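Long-range contacts in CRP-like protein Clp (Xanthomonas campestris pv. campestris, PDB 3IWZ), which regulates virulence gene expression as a homodimeric, DNA-binding global transcription factor of the CRP family that binds the second messenger c-di-GMP: residues A32-R37 with E109-S114; Y56-G61 with E84-M89. One frame throughout, in Å; residues are numbered along the deposited sequence.

Contact 1. Residues A32-R37 with E109-S114; sequences AHSHRR and ELAEIS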
ATOM      1  N   ALA D  32     -18.164 -13.737  18.056  1.00 51.73           N
ATOM      2  CA  ALA D  32     -19.438 -14.350  18.410  1.00 53.57           C
ATOM      3  C   ALA D  32     -20.394 -14.396  17.216  1.00 53.62           C
ATOM      4  O   ALA D  32     -21.294 -15.233  17.175  1.00 55.06           O
ATOM      5  CB  ALA D  32     -20.089 -13.591  19.578  1.00 51.56           C
ATOM      6  N   HIS D  33     -20.198 -13.501  16.250  1.00 53.92           N
ATOM      7  CA  HIS D  33     -21.057 -13.450  15.066  1.00 52.44           C
ATOM      8  C   HIS D  33     -20.355 -13.996  13.823  1.00 52.94           C
ATOM      9  O   HIS D  33     -20.905 -13.947  12.722  1.00 53.77           O
ATOM     10  CB  HIS D  33     -21.505 -12.007  14.770  1.00 51.24           C
ATOM     11  CG  HIS D  33     -22.188 -11.323  15.916  1.00 51.13           C
ATOM     12  ND1 HIS D  33     -21.496 -10.677  16.918  1.00 51.12           N
ATOM     13  CD2 HIS D  33     -23.502 -11.162  16.204  1.00 49.57           C
ATOM     14  CE1 HIS D  33     -22.351 -10.144  17.772  1.00 49.99           C
ATOM     15  NE2 HIS D  33     -23.575 -10.425  17.361  1.00 50.56           N
ATOM     16  N   SER D  34     -19.145 -14.517  13.991  1.00 52.54           N
ATOM     17  CA  SER D  34     -18.395 -15.042  12.857  1.00 52.86           C
ATOM     18  C   SER D  34     -18.438 -16.561  12.717  1.00 53.94           C
ATOM     19  O   SER D  34     -18.744 -17.286  13.664  1.00 53.72           O
ATOM     20  CB  SER D  34     -16.936 -14.610  12.953  1.00 51.18           C
ATOM     21  OG  SER D  34     -16.300 -15.283  14.021  1.00 50.51           O
ATOM     22  N   HIS D  35     -18.104 -17.020  11.515  1.00 55.11           N
ATOM     23  CA  HIS D  35     -18.071 -18.438  11.182  1.00 55.87           C
ATOM     24  C   HIS D  35     -16.612 -18.880  11.050  1.00 55.25           C
ATOM     25  O   HIS D  35     -15.941 -18.574  10.060  1.00 54.52           O
ATOM     26  CB  HIS D  35     -18.828 -18.670   9.863  1.00 58.73           C
ATOM     27  CG  HIS D  35     -18.929 -20.111   9.454  1.00 62.18           C
ATOM     28  ND1 HIS D  35     -19.139 -21.131  10.357  1.00 62.85           N
ATOM     29  CD2 HIS D  35     -18.901 -20.690   8.229  1.00 63.25           C
ATOM     30  CE1 HIS D  35     -19.236 -22.280   9.706  1.00 62.62           C
ATOM     31  NE2 HIS D  35     -19.096 -22.040   8.416  1.00 63.41           N
ATOM     32  N   ARG D  36     -16.118 -19.581  12.064  1.00 54.37           N
ATOM     33  CA  ARG D  36     -14.746 -20.073  12.064  1.00 54.16           C
ATOM     34  C   ARG D  36     -14.620 -21.316  11.188  1.00 54.44           C
ATOM     35  O   ARG D  36     -15.396 -22.261  11.316  1.00 54.98           O
ATOM     36  CB  ARG D  36     -14.304 -20.417  13.493  1.00 54.40           C
ATOM     37  CG  ARG D  36     -14.105 -19.223  14.426  1.00 55.85           C
ATOM     38  CD  ARG D  36     -14.924 -19.394  15.700  1.00 58.13           C
ATOM     39  NE  ARG D  36     -14.263 -18.854  16.889  1.00 59.75           N
ATOM     40  CZ  ARG D  36     -13.108 -19.303  17.377  1.00 60.45           C
ATOM     41  NH1 ARG D  36     -12.476 -20.303  16.774  1.00 59.69           N
ATOM     42  NH2 ARG D  36     -12.588 -18.762  18.476  1.00 60.01           N
ATOM     43  N   ARG D  37     -13.635 -21.316  10.299  1.00 54.83           N
ATOM     44  CA  ARG D  37     -13.415 -22.454   9.419  1.00 54.69           C
ATOM     45  C   ARG D  37     -11.927 -22.755   9.302  1.00 53.68           C
ATOM     46  O   ARG D  37     -11.114 -21.841   9.154  1.00 52.93           O
ATOM     47  CB  ARG D  37     -13.986 -22.170   8.030  1.00 55.89           C
ATOM     48  CG  ARG D  37     -13.811 -23.316   7.046  1.00 58.92           C
ATOM     49  CD  ARG D  37     -14.274 -22.922   5.645  1.00 62.12           C
ATOM     50  NE  ARG D  37     -15.625 -22.360   5.643  1.00 64.77           N
ATOM     51  CZ  ARG D  37     -16.239 -21.892   4.560  1.00 65.97           C
ATOM     52  NH1 ARG D  37     -15.624 -21.918   3.384  1.00 66.55           N
ATOM     53  NH2 ARG D  37     -17.467 -21.396   4.651  1.00 65.34           N
ATOM     54  N   GLU D 109      -6.857 -21.141  10.844  1.00 41.49           N
ATOM     55  CA  GLU D 109      -8.205 -21.025  11.371  1.00 42.25           C
ATOM     56  C   GLU D 109      -8.577 -19.575  11.044  1.00 40.88           C
ATOM     57  O   GLU D 109      -7.923 -18.646  11.509  1.00 40.46           O
ATOM     58  CB  GLU D 109      -8.237 -21.239  12.888  1.00 42.60           C
ATOM     59  CG  GLU D 109      -9.399 -22.113  13.340  1.00 47.07           C
ATOM     60  CD  GLU D 109     -10.009 -21.675  14.656  1.00 48.66           C
ATOM     61  OE1 GLU D 109      -9.262 -21.538  15.651  1.00 50.20           O
ATOM     62  OE2 GLU D 109     -11.243 -21.478  14.694  1.00 47.34           O
ATOM     63  N   LEU D 110      -9.595 -19.386  10.215  1.00 41.03           N
ATOM     64  CA  LEU D 110     -10.021 -18.043   9.839  1.00 40.83           C
ATOM     65  C   LEU D 110     -11.492 -17.848  10.153  1.00 41.59           C
ATOM     66  O   LEU D 110     -12.320 -18.693   9.828  1.00 41.91           O
ATOM     67  CB  LEU D 110      -9.801 -17.801   8.339  1.00 39.16           C
ATOM     68  CG  LEU D 110      -8.394 -18.025   7.772  1.00 38.99           C
ATOM     69  CD1 LEU D 110      -8.392 -17.735   6.286  1.00 37.15           C
ATOM     70  CD2 LEU D 110      -7.396 -17.138   8.487  1.00 37.37           C
ATOM     71  N   ALA D 111     -11.813 -16.732  10.791  1.00 43.20           N
ATOM     72  CA  ALA D 111     -13.189 -16.418  11.121  1.00 45.40           C
ATOM     73  C   ALA D 111     -13.671 -15.426  10.072  1.00 46.92           C
ATOM     74  O   ALA D 111     -13.082 -14.360   9.917  1.00 51.33           O
ATOM     75  CB  ALA D 111     -13.270 -15.799  12.509  1.00 45.54           C
ATOM     76  N   GLU D 112     -14.727 -15.774   9.346  1.00 47.08           N
ATOM     77  CA  GLU D 112     -15.254 -14.881   8.327  1.00 47.20           C
ATOM     78  C   GLU D 112     -16.624 -14.311   8.684  1.00 47.39           C
ATOM     79  O   GLU D 112     -17.403 -14.928   9.416  1.00 46.62           O
ATOM     80  CB  GLU D 112     -15.325 -15.588   6.964  1.00 48.45           C
ATOM     81  CG  GLU D 112     -16.190 -16.833   6.922  1.00 52.12           C
ATOM     82  CD  GLU D 112     -16.480 -17.297   5.499  1.00 53.61           C
ATOM     83  OE1 GLU D 112     -17.000 -18.421   5.341  1.00 55.38           O
ATOM     84  OE2 GLU D 112     -16.202 -16.537   4.542  1.00 52.37           O
ATOM     85  N   ILE D 113     -16.891 -13.116   8.166  1.00 47.23           N
ATOM     86  CA  ILE D 113     -18.156 -12.421   8.379  1.00 47.92           C
ATOM     87  C   ILE D 113     -18.413 -11.513   7.180  1.00 47.48           C
ATOM     88  O   ILE D 113     -17.510 -10.809   6.712  1.00 47.42           O
ATOM     89  CB  ILE D 113     -18.139 -11.564   9.669  1.00 47.44           C
ATOM     90  CG1 ILE D 113     -19.560 -11.078   9.979  1.00 46.00           C
ATOM     91  CG2 ILE D 113     -17.208 -10.359   9.495  1.00 45.84           C
ATOM     92  CD1 ILE D 113     -19.724 -10.502  11.373  1.00 45.09           C
ATOM     93  N   SER D 114     -19.645 -11.541   6.680  1.00 47.53           N
ATOM     94  CA  SER D 114     -20.015 -10.732   5.523  1.00 47.52           C
ATOM     95  C   SER D 114     -19.954  -9.253   5.867  1.00 47.50           C
ATOM     96  O   SER D 114     -20.225  -8.860   7.004  1.00 47.20           O
ATOM     97  CB  SER D 114     -21.429 -11.085   5.059  1.00 49.11           C
ATOM     98  OG  SER D 114     -22.393 -10.702   6.026  1.00 50.81           O
TER

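Contact 2. Residues Y56-G61 with E84-M89; sequences YYVISG and EFVGEM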
ATOM      1  N   TYR D  56     -12.129 -11.398   6.511  1.00 34.93           N
ATOM      2  CA  TYR D  56     -11.520 -12.508   7.223  1.00 35.84           C
ATOM      3  C   TYR D  56     -10.670 -12.012   8.375  1.00 35.88           C
ATOM      4  O   TYR D  56     -10.037 -10.965   8.283  1.00 36.93           O
ATOM      5  CB  TYR D  56     -10.650 -13.332   6.288  1.00 34.75           C
ATOM      6  CG  TYR D  56     -11.419 -14.115   5.257  1.00 36.79           C
ATOM      7  CD1 TYR D  56     -12.091 -15.286   5.604  1.00 35.42           C
ATOM      8  CD2 TYR D  56     -11.449 -13.704   3.930  1.00 33.33           C
ATOM      9  CE1 TYR D  56     -12.765 -16.030   4.655  1.00 36.89           C
ATOM     10  CE2 TYR D  56     -12.125 -14.443   2.971  1.00 36.40           C
ATOM     11  CZ  TYR D  56     -12.778 -15.604   3.339  1.00 34.71           C
ATOM     12  OH  TYR D  56     -13.437 -16.341   2.390  1.00 39.65           O
ATOM     13  N   TYR D  57     -10.677 -12.775   9.461  1.00 37.42           N
ATOM     14  CA  TYR D  57      -9.881 -12.471  10.641  1.00 37.59           C
ATOM     15  C   TYR D  57      -9.058 -13.732  10.898  1.00 38.11           C
ATOM     16  O   TYR D  57      -9.620 -14.807  11.109  1.00 38.84           O
ATOM     17  CB  TYR D  57     -10.783 -12.187  11.838  1.00 37.98           C
ATOM     18  CG  TYR D  57     -10.029 -12.003  13.132  1.00 39.49           C
ATOM     19  CD1 TYR D  57      -9.585 -10.745  13.534  1.00 42.26           C
ATOM     20  CD2 TYR D  57      -9.746 -13.090  13.948  1.00 41.91           C
ATOM     21  CE1 TYR D  57      -8.875 -10.579  14.721  1.00 43.40           C
ATOM     22  CE2 TYR D  57      -9.041 -12.939  15.136  1.00 42.80           C
ATOM     23  CZ  TYR D  57      -8.609 -11.682  15.516  1.00 43.49           C
ATOM     24  OH  TYR D  57      -7.916 -11.535  16.692  1.00 45.88           O
ATOM     25  N   VAL D  58      -7.735 -13.602  10.849  1.00 37.02           N
ATOM     26  CA  VAL D  58      -6.840 -14.729  11.074  1.00 35.56           C
ATOM     27  C   VAL D  58      -6.782 -15.090  12.554  1.00 37.69           C
ATOM     28  O   VAL D  58      -6.186 -14.369  13.352  1.00 37.67           O
ATOM     29  CB  VAL D  58      -5.392 -14.417  10.620  1.00 34.25           C
ATOM     30  CG1 VAL D  58      -4.523 -15.652  10.789  1.00 31.24           C
ATOM     31  CG2 VAL D  58      -5.369 -13.931   9.184  1.00 27.60           C
ATOM     32  N   ILE D  59      -7.399 -16.211  12.914  1.00 38.45           N
ATOM     33  CA  ILE D  59      -7.403 -16.662  14.298  1.00 39.35           C
ATOM     34  C   ILE D  59      -6.105 -17.388  14.623  1.00 39.72           C
ATOM     35  O   ILE D  59      -5.518 -17.200  15.693  1.00 41.53           O
ATOM     36  CB  ILE D  59      -8.603 -17.594  14.582  1.00 39.49           C
ATOM     37  CG1 ILE D  59      -9.894 -16.767  14.618  1.00 38.74           C
ATOM     38  CG2 ILE D  59      -8.389 -18.329  15.907  1.00 40.28           C
ATOM     39  CD1 ILE D  59     -11.137 -17.540  15.010  1.00 40.37           C
ATOM     40  N   SER D  60      -5.662 -18.224  13.695  1.00 38.60           N
ATOM     41  CA  SER D  60      -4.431 -18.967  13.866  1.00 38.09           C
ATOM     42  C   SER D  60      -3.927 -19.284  12.481  1.00 35.95           C
ATOM     43  O   SER D  60      -4.708 -19.414  11.545  1.00 37.12           O
ATOM     44  CB  SER D  60      -4.669 -20.275  14.625  1.00 40.23           C
ATOM     45  OG  SER D  60      -5.261 -21.261  13.790  1.00 39.76           O
ATOM     46  N   GLY D  61      -2.621 -19.407  12.352  1.00 34.41           N
ATOM     47  CA  GLY D  61      -2.061 -19.719  11.060  1.00 34.80           C
ATOM     48  C   GLY D  61      -1.345 -18.541  10.440  1.00 35.18           C
ATOM     49  O   GLY D  61      -1.280 -17.442  10.993  1.00 31.20           O
ATOM     50  N   GLU D  84      -4.746 -10.579  12.420  1.00 33.73           N
ATOM     51  CA  GLU D  84      -4.872  -9.808  11.195  1.00 33.24           C
ATOM     52  C   GLU D  84      -6.217  -9.921  10.485  1.00 32.95           C
ATOM     53  O   GLU D  84      -6.828 -10.996  10.416  1.00 29.75           O
ATOM     54  CB  GLU D  84      -3.757 -10.192  10.216  1.00 36.28           C
ATOM     55  CG  GLU D  84      -2.356  -9.745  10.640  1.00 42.11           C
ATOM     56  CD  GLU D  84      -2.215  -8.238  10.682  1.00 43.31           C
ATOM     57  OE1 GLU D  84      -2.526  -7.582   9.667  1.00 46.71           O
ATOM     58  OE2 GLU D  84      -1.797  -7.706  11.726  1.00 47.19           O
ATOM     59  N   PHE D  85      -6.677  -8.780   9.982  1.00 30.91           N
ATOM     60  CA  PHE D  85      -7.910  -8.703   9.214  1.00 28.04           C
ATOM     61  C   PHE D  85      -7.430  -8.760   7.778  1.00 26.86           C
ATOM     62  O   PHE D  85      -6.559  -7.991   7.392  1.00 28.05           O
ATOM     63  CB  PHE D  85      -8.628  -7.370   9.457  1.00 26.35           C
ATOM     64  CG  PHE D  85      -9.406  -7.323  10.738  1.00 24.53           C
ATOM     65  CD1 PHE D  85     -10.667  -7.882  10.817  1.00 24.61           C
ATOM     66  CD2 PHE D  85      -8.852  -6.764  11.880  1.00 25.61           C
ATOM     67  CE1 PHE D  85     -11.363  -7.891  12.012  1.00 25.27           C
ATOM     68  CE2 PHE D  85      -9.540  -6.769  13.082  1.00 24.46           C
ATOM     69  CZ  PHE D  85     -10.795  -7.332  13.152  1.00 26.02           C
ATOM     70  N   VAL D  86      -7.957  -9.693   6.996  1.00 26.59           N
ATOM     71  CA  VAL D  86      -7.564  -9.796   5.597  1.00 26.87           C
ATOM     72  C   VAL D  86      -8.827  -9.822   4.744  1.00 27.03           C
ATOM     73  O   VAL D  86      -9.915 -10.111   5.249  1.00 28.31           O
ATOM     74  CB  VAL D  86      -6.663 -11.033   5.356  1.00 25.96           C
ATOM     75  CG1 VAL D  86      -5.334 -10.829   6.055  1.00 25.79           C
ATOM     76  CG2 VAL D  86      -7.321 -12.288   5.893  1.00 27.16           C
ATOM     77  N   GLY D  87      -8.684  -9.482   3.466  1.00 26.81           N
ATOM     78  CA  GLY D  87      -9.836  -9.418   2.579  1.00 29.18           C
ATOM     79  C   GLY D  87     -10.771  -8.290   3.007  1.00 30.92           C
ATOM     80  O   GLY D  87     -11.992  -8.346   2.821  1.00 29.38           O
ATOM     81  N   GLU D  88     -10.190  -7.244   3.580  1.00 30.20           N
ATOM     82  CA  GLU D  88     -10.981  -6.130   4.069  1.00 33.42           C
ATOM     83  C   GLU D  88     -11.290  -5.028   3.072  1.00 33.97           C
ATOM     84  O   GLU D  88     -12.127  -4.177   3.353  1.00 35.02           O
ATOM     85  CB  GLU D  88     -10.300  -5.506   5.288  1.00 31.39           C
ATOM     86  CG  GLU D  88      -9.116  -4.603   4.966  1.00 31.73           C
ATOM     87  CD  GLU D  88      -8.069  -5.267   4.079  1.00 33.76           C
ATOM     88  OE1 GLU D  88      -7.842  -6.505   4.183  1.00 32.20           O
ATOM     89  OE2 GLU D  88      -7.461  -4.532   3.282  1.00 32.83           O
ATOM     90  N   MET D  89     -10.640  -5.044   1.914  1.00 33.90           N
ATOM     91  CA  MET D  89     -10.845  -3.982   0.929  1.00 36.40           C
ATOM     92  C   MET D  89     -12.305  -3.670   0.592  1.00 35.60           C
ATOM     93  O   MET D  89     -12.714  -2.512   0.633  1.00 34.51           O
ATOM     94  CB  MET D  89     -10.078  -4.280  -0.361  1.00 36.96           C
ATOM     95  CG  MET D  89      -9.953  -3.048  -1.262  1.00 40.74           C
ATOM     96  SD  MET D  89      -9.063  -3.331  -2.807  1.00 47.98           S
ATOM     97  CE  MET D  89     -10.423  -3.665  -3.924  1.00 42.66           C
TER

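Contact 1. Residues A32-R37 with E109-S114
Residues 35-37 pair with 110-112 as two antiparallel strands at one side of a four-stranded sheet, where strand 35-39 is one of the two outer strands within the chain and strand 108-114 lies next to it. His35 and Glu112 exchange both backbone bonds, His35 N to Glu112 O at 3.0 Å and Glu112 N to His35 O at 3.1 Å. Arg37 and Leu110 form the next hydrogen-bonded pair in the same way, and between the two lies the non-hydrogen-bonded pair Arg36 with Ala111, its CA atoms 4.1 Å apart. The ladder belongs to the jelly-roll barrel of the cyclic nucleotide-binding domain, and here the chain enters it directly from helix 24-32. A cross-strand ion pair decorates each face. On the Arg36 and Ala111 face, NH1 of Arg36 meets OE2 of Glu109 at 2.7 Å; the oxygen reaches the guanidinium at its edge, near the plane, and the carboxylate is turned 32° from it. Bends at chi2 and chi3 fold the arginine back over its own CB, which also touches this oxygen. On the face of His35 and Arg37, Glu112 sends its extended chain from a CG set between backbone N and carbonyl carbon (chi1 59°), placing OE1 loosely alongside the CD2 edge of the His35 ring and 3.1 Å from NH2 of Arg37. That oxygen lies over the guanidinium face, the two planes 88° apart, so charge alone, without a directed N-H, draws the pair together. Where the strand has yet to begin, Ser34 sets its OG 3.4 Å from Ala111 CB, while the hydroxyl bonds back to Leu31 O. Beyond it, the methyl CD1 of Ile113 rests against His33 CB at 4.1 Å, and the imidazole turns away to bond Arg29 O through ND1.

Contact 2. Residues Y56-G61 with E84-M89
An edge-to-face aromatic pair of Tyr57 and Phe85 sits directly across a very short two-strand pairing. CD1 of the tyrosine stands 3.6 Å from Phe85 CZ, above the phenylalanine face and offset toward its rim; the ring planes are 69° apart and the centroids 5.2 Å. The two residues form a non-hydrogen-bonded antiparallel pair, with both side chains on the same face of the sheet. Tyr57 carries its CG opposite the backbone N (chi1 174°), whereas Phe85 keeps its own beside the N (chi1 -80°), and these different turns let one ring present an edge to the other. Backbone bonds bracket the aromatic pair: Val58 N to Glu84 O at 2.8 Å on one side, and on the other the reciprocal bonds of Tyr56 and Val86. On the face of Tyr56 and Val86, CG2 of Val86 lies 3.5 Å from Tyr56 CB, and it also comes within 4.2 Å of Val58 CG2. Beyond Val86 the ladder stops, and Gly87 has a positive phi, which favours glycine. This is strand 85-86 closing one side of a jelly-roll sheet in the cyclic nucleotide-binding domain. The Glu84 carboxylate looks past the pairing to a salt bridge with Arg144, which also donates to Phe85 O. Phe85 packs on Ile137 and Gln140 of the same long helix, 130-157, while Tyr57 rests on Ile27, Phe30 and Leu31 of helix 24-32, and strand 108-114 flanks strand 54-58 on its other side.

From the N-terminal helix 24-32 the chain runs into strand 35-39, which waits some seventy residues for strand 108-114 to return and close contact 1. Within that long loop, strand 54-58 is laid down and, after the hairpin of strands 63-68 and 74-80, strand 85-86 comes back to it to close contact 2, wholly nested in the first. The two contacts meet because strands 108-114 and 54-58 are neighbours in one sheet. At the seam Glu109 pairs with two residues, Ile59 and Ser60, a classic beta bulge at the bend where the chain leaves this sheet; nearby, Arg36 packs on Ile59 and Glu112 on Tyr56.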